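PDB 1HTJ: Kiaa0380 from Homo sapiens, which probably couples heterotrimeric G proteins to Rho signalling, carrying an RGS-like domain of the guanine nucleotide exchange factor PDZ-RhoGEF. Local coordinates for residues R165-Q168 against V169-Q173; N197-M200 against S201-I205. The protein carries 3 engineered substitutions. All blocks are in the same frame, centred on the assembly; numbering follows the deposited sequence.

Contact 1: R165-Q168 against V169-Q173; sequences RERQ and VAEKQ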
loop_
_atom_site.group_PDB
_atom_site.type_symbol
_atom_site.label_atom_id
_atom_site.label_comp_id
_atom_site.label_asym_id
_atom_site.label_seq_id
_atom_site.Cartn_x
_atom_site.Cartn_y
_atom_site.Cartn_z
ATOM N N ARG A 165 -17.531 -12.485 -1.815
ATOM C CA ARG A 165 -17.040 -12.389 -3.175
ATOM C C ARG A 165 -15.828 -11.466 -3.233
ATOM O O ARG A 165 -14.812 -11.793 -3.841
ATOM C CB ARG A 165 -18.140 -11.840 -4.079
ATOM C CG ARG A 165 -17.838 -11.960 -5.551
ATOM C CD ARG A 165 -17.727 -13.420 -5.942
ATOM N NE ARG A 165 -18.512 -13.708 -7.137
ATOM C CZ ARG A 165 -18.681 -14.922 -7.647
ATOM N NH1 ARG A 165 -18.116 -15.972 -7.065
ATOM N NH2 ARG A 165 -19.415 -15.084 -8.740
ATOM N N GLU A 166 -15.942 -10.313 -2.586
ATOM C CA GLU A 166 -14.869 -9.344 -2.594
ATOM C C GLU A 166 -13.597 -9.876 -1.969
ATOM O O GLU A 166 -12.495 -9.520 -2.391
ATOM C CB GLU A 166 -15.295 -8.069 -1.878
ATOM C CG GLU A 166 -14.274 -6.961 -2.011
ATOM C CD GLU A 166 -14.818 -5.618 -1.600
ATOM O OE1 GLU A 166 -15.273 -5.498 -0.447
ATOM O OE2 GLU A 166 -14.789 -4.686 -2.427
ATOM N N ARG A 167 -13.743 -10.719 -0.955
ATOM C CA ARG A 167 -12.577 -11.287 -0.307
ATOM C C ARG A 167 -11.916 -12.244 -1.280
ATOM O O ARG A 167 -10.694 -12.317 -1.364
ATOM C CB ARG A 167 -12.968 -12.022 0.978
ATOM C CG ARG A 167 -11.974 -13.088 1.389
ATOM C CD ARG A 167 -11.756 -13.145 2.896
ATOM N NE ARG A 167 -10.945 -14.311 3.255
ATOM C CZ ARG A 167 -10.186 -14.399 4.341
ATOM N NH1 ARG A 167 -10.126 -13.385 5.196
ATOM N NH2 ARG A 167 -9.464 -15.493 4.558
ATOM N N GLN A 168 -12.738 -12.966 -2.025
ATOM C CA GLN A 168 -12.231 -13.924 -2.990
ATOM C C GLN A 168 -11.513 -13.261 -4.161
ATOM O O GLN A 168 -10.492 -13.758 -4.622
ATOM C CB GLN A 168 -13.373 -14.801 -3.496
ATOM C CG GLN A 168 -13.867 -15.785 -2.452
ATOM C CD GLN A 168 -15.059 -16.590 -2.928
ATOM O OE1 GLN A 168 -16.111 -16.026 -3.257
ATOM N NE2 GLN A 168 -14.906 -17.915 -2.971
ATOM N N VAL A 169 -12.049 -12.145 -4.641
ATOM C CA VAL A 169 -11.427 -11.437 -5.748
ATOM C C VAL A 169 -10.132 -10.786 -5.262
ATOM O O VAL A 169 -9.111 -10.841 -5.944
ATOM C CB VAL A 169 -12.353 -10.341 -6.321
ATOM C CG1 VAL A 169 -11.603 -9.521 -7.372
ATOM C CG2 VAL A 169 -13.599 -10.978 -6.937
ATOM N N ALA A 170 -10.184 -10.192 -4.073
ATOM C CA ALA A 170 -9.016 -9.530 -3.505
ATOM C C ALA A 170 -7.899 -10.537 -3.307
ATOM O O ALA A 170 -6.732 -10.255 -3.568
ATOM C CB ALA A 170 -9.364 -8.892 -2.184
ATOM N N GLU A 171 -8.274 -11.716 -2.842
ATOM C CA GLU A 171 -7.327 -12.783 -2.588
ATOM C C GLU A 171 -6.584 -13.159 -3.869
ATOM O O GLU A 171 -5.373 -13.360 -3.855
ATOM C CB GLU A 171 -8.082 -13.997 -2.047
ATOM C CG GLU A 171 -7.311 -14.826 -1.045
ATOM C CD GLU A 171 -7.994 -16.151 -0.770
ATOM O OE1 GLU A 171 -9.216 -16.140 -0.466
ATOM O OE2 GLU A 171 -7.310 -17.199 -0.861
ATOM N N LYS A 172 -7.319 -13.252 -4.970
ATOM C CA LYS A 172 -6.740 -13.606 -6.262
ATOM C C LYS A 172 -5.681 -12.583 -6.676
ATOM O O LYS A 172 -4.682 -12.925 -7.321
ATOM C CB LYS A 172 -7.843 -13.680 -7.327
ATOM C CG LYS A 172 -7.342 -14.099 -8.697
ATOM C CD LYS A 172 -8.488 -14.275 -9.698
ATOM C CE LYS A 172 -7.948 -14.673 -11.086
ATOM N NZ LYS A 172 -8.995 -14.727 -12.169
ATOM N N GLN A 173 -5.911 -11.330 -6.299
ATOM C CA GLN A 173 -4.981 -10.259 -6.597
ATOM C C GLN A 173 -3.738 -10.416 -5.735
ATOM O O GLN A 173 -2.610 -10.246 -6.203
ATOM C CB GLN A 173 -5.612 -8.893 -6.309
ATOM C CG GLN A 173 -6.954 -8.652 -6.984
ATOM C CD GLN A 173 -6.961 -9.089 -8.444
ATOM O OE1 GLN A 173 -6.091 -8.698 -9.227
ATOM N NE2 GLN A 173 -7.945 -9.904 -8.814
#
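Arg165 and Val169 meet one turn apart on helix 163-182, where Val169 N donates to Arg165 O at 2.9 Å. The same i to i+4 pattern repeats from Ala170 N to Glu166 O and from Glu171 N to Arg167 O, is followed by Lys172 N to Gln168 O over a longer 3.2 Å, and goes on to Gln173. Val169 O is held twice: Gln173 N and the side-chain Gln173 NE2 reach it from opposite faces of its plane, NE2 at 3.2 Å. The carboxamide of Gln173 is thus turned back on its own helix, and it is steadied further by Asp155 and Arg49.

Carbon atoms of the side chains also rest on carbonyl oxygens of the preceding turn. The CG2 branch of Val169 lies 3.4 Å from Arg165 O, because the first torsion (chi1 174°) sets CG1 anti to the backbone N and leaves CG2 beside that nitrogen. Ala170 CB lies 3.2 Å from Glu166 O, and both residues are buried, packing on Leu159 and Ala42 in the case of Val169 and on Pro41 in the case of Ala170.

Charged ends mostly turn to other partners. Arg167 NE and Glu171 OE1 stay 4.5 Å apart, too far for a salt bridge, although their opposite charges probably attract. Arg165 NE forms a salt bridge with Asp160 and a hydrogen bond to Asp158 O; Glu166 and Lys172 form salt bridges with Arg40 and Asp155. The arrangement is that of an amphipathic alpha-helix in the all-helical RGS-like domain, its buried side lying against helix 41-54 and its charged side chains tying it to neighbouring loops.

Contact 2: N197-M200 against S201-I205; sequences NTYM and SHAGI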
loop_
_atom_site.group_PDB
_atom_site.type_symbol
_atom_site.label_atom_id
_atom_site.label_comp_id
_atom_site.label_asym_id
_atom_site.label_seq_id
_atom_site.Cartn_x
_atom_site.Cartn_y
_atom_site.Cartn_z
ATOM N N ASN A 197 1.504 -7.465 2.916
ATOM C CA ASN A 197 0.803 -8.351 3.832
ATOM C C ASN A 197 0.333 -7.641 5.105
ATOM O O ASN A 197 -0.680 -8.003 5.674
ATOM C CB ASN A 197 1.684 -9.554 4.171
ATOM C CG ASN A 197 1.877 -10.468 2.981
ATOM O OD1 ASN A 197 0.924 -10.758 2.258
ATOM N ND2 ASN A 197 3.110 -10.931 2.768
ATOM N N THR A 198 1.065 -6.621 5.538
ATOM C CA THR A 198 0.671 -5.876 6.721
ATOM C C THR A 198 -0.707 -5.261 6.512
ATOM O O THR A 198 -1.561 -5.295 7.396
ATOM C CB THR A 198 1.665 -4.758 7.007
ATOM O OG1 THR A 198 2.897 -5.333 7.440
ATOM C CG2 THR A 198 1.132 -3.814 8.061
ATOM N N TYR A 199 -0.916 -4.693 5.329
ATOM C CA TYR A 199 -2.187 -4.067 5.019
ATOM C C TYR A 199 -3.276 -5.079 4.752
ATOM O O TYR A 199 -4.358 -5.009 5.332
ATOM C CB TYR A 199 -2.092 -3.177 3.785
ATOM C CG TYR A 199 -3.334 -2.332 3.652
ATOM C CD1 TYR A 199 -3.526 -1.223 4.481
ATOM C CD2 TYR A 199 -4.348 -2.675 2.756
ATOM C CE1 TYR A 199 -4.692 -0.476 4.426
ATOM C CE2 TYR A 199 -5.528 -1.935 2.689
ATOM C CZ TYR A 199 -5.691 -0.834 3.526
ATOM O OH TYR A 199 -6.832 -0.060 3.457
HETATM N N MSE A 200 -2.990 -6.005 3.844
HETATM C CA MSE A 200 -3.965 -7.015 3.473
HETATM C C MSE A 200 -4.429 -7.804 4.678
HETATM O O MSE A 200 -5.627 -8.001 4.888
HETATM C CB MSE A 200 -3.384 -7.953 2.411
HETATM C CG MSE A 200 -3.338 -7.336 1.018
HETATM SE SE MSE A 200 -5.075 -6.651 0.442
HETATM C CE MSE A 200 -4.547 -5.532 -1.049
ATOM N N SER A 201 -3.471 -8.261 5.470
ATOM C CA SER A 201 -3.779 -9.027 6.662
ATOM C C SER A 201 -4.716 -8.190 7.523
ATOM O O SER A 201 -5.762 -8.662 7.957
ATOM C CB SER A 201 -2.494 -9.338 7.415
ATOM O OG SER A 201 -2.782 -9.918 8.660
ATOM N N HIS A 202 -4.346 -6.935 7.750
ATOM C CA HIS A 202 -5.170 -6.041 8.543
ATOM C C HIS A 202 -6.558 -5.864 7.923
ATOM O O HIS A 202 -7.543 -5.666 8.637
ATOM C CB HIS A 202 -4.458 -4.699 8.682
ATOM C CG HIS A 202 -5.345 -3.575 9.106
ATOM N ND1 HIS A 202 -6.000 -2.766 8.202
ATOM C CD2 HIS A 202 -5.664 -3.102 10.334
ATOM C CE1 HIS A 202 -6.679 -1.838 8.854
ATOM N NE2 HIS A 202 -6.492 -2.020 10.150
ATOM N N ALA A 203 -6.631 -5.951 6.595
ATOM C CA ALA A 203 -7.888 -5.805 5.873
ATOM C C ALA A 203 -8.678 -7.112 5.823
ATOM O O ALA A 203 -9.654 -7.219 5.092
ATOM C CB ALA A 203 -7.618 -5.316 4.465
ATOM N N GLY A 204 -8.250 -8.106 6.593
ATOM C CA GLY A 204 -8.948 -9.380 6.613
ATOM C C GLY A 204 -8.782 -10.201 5.352
ATOM O O GLY A 204 -9.677 -10.960 4.976
ATOM N N ILE A 205 -7.632 -10.050 4.703
ATOM C CA ILE A 205 -7.321 -10.770 3.474
ATOM C C ILE A 205 -5.976 -11.467 3.621
ATOM O O ILE A 205 -4.957 -10.819 3.854
ATOM C CB ILE A 205 -7.203 -9.820 2.270
ATOM C CG1 ILE A 205 -8.496 -9.025 2.088
ATOM C CG2 ILE A 205 -6.875 -10.625 1.017
ATOM C CD1 ILE A 205 -9.649 -9.848 1.576
#
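The imidazole of His202 has Tyr199 O at its edge and near its plane, with ND1 4.0 Å away; Thr198 O lies obliquely to the ring. With CG anti to the backbone N (chi1 162°), the ring is carried outward while its CB stays 3.2 Å from Thr198 O. The phenol of Tyr199 meets Ala203 obliquely, CE2 to CB at 4.4 Å. Its own hydroxyl bonds to Lys38 O, and Leu44, Leu64 and Val68 also pack on this side chain.

Met200, a selenomethionine, bends at chi2 (-54°), and its SE atom approaches Ile205 CB at 4.2 Å; Leu44, Leu48 and Leu174 also pack on it.

The backbone brings the helix to a close. Ala203 N bonds to Tyr199 O at 2.8 Å and more weakly to Met200 O. Gly204, at positive phi (71°), then turns the chain out of the helix, so that Ile205 N reaches Met200 O at 2.9 Å from above the carbonyl plane, while Gly204 N bonds to Ser201 O. This is a Schellman motif, and the apolar meeting of Met200 and Ile205 spans it. Its chemistry implies that Met200 O and Ser201 O, near the end of helix 186-202, are satisfied by amides of the turn, whereas His202 ND1, covered by this contact, has no partner in the model.

Overall arrangement
Contact 1 comes first along the chain, near the start of helix 163-182, and contact 2 follows at the end of helix 186-202, the next helix; their centres are about 12 Å apart, on the same side of the chain's centre. The two meet directly through the residues after the second helix: Ile205 CD1 lies 3.8 Å from Arg167 CA and also packs on Ala170 CB, and Arg167 NH1 makes a weak hydrogen bond to Gly204 O. Helix 41-54 packs against both. The beginning of one helix is therefore joined to the end of the next, consistent with an antiparallel pairing inside the single RGS-like domain.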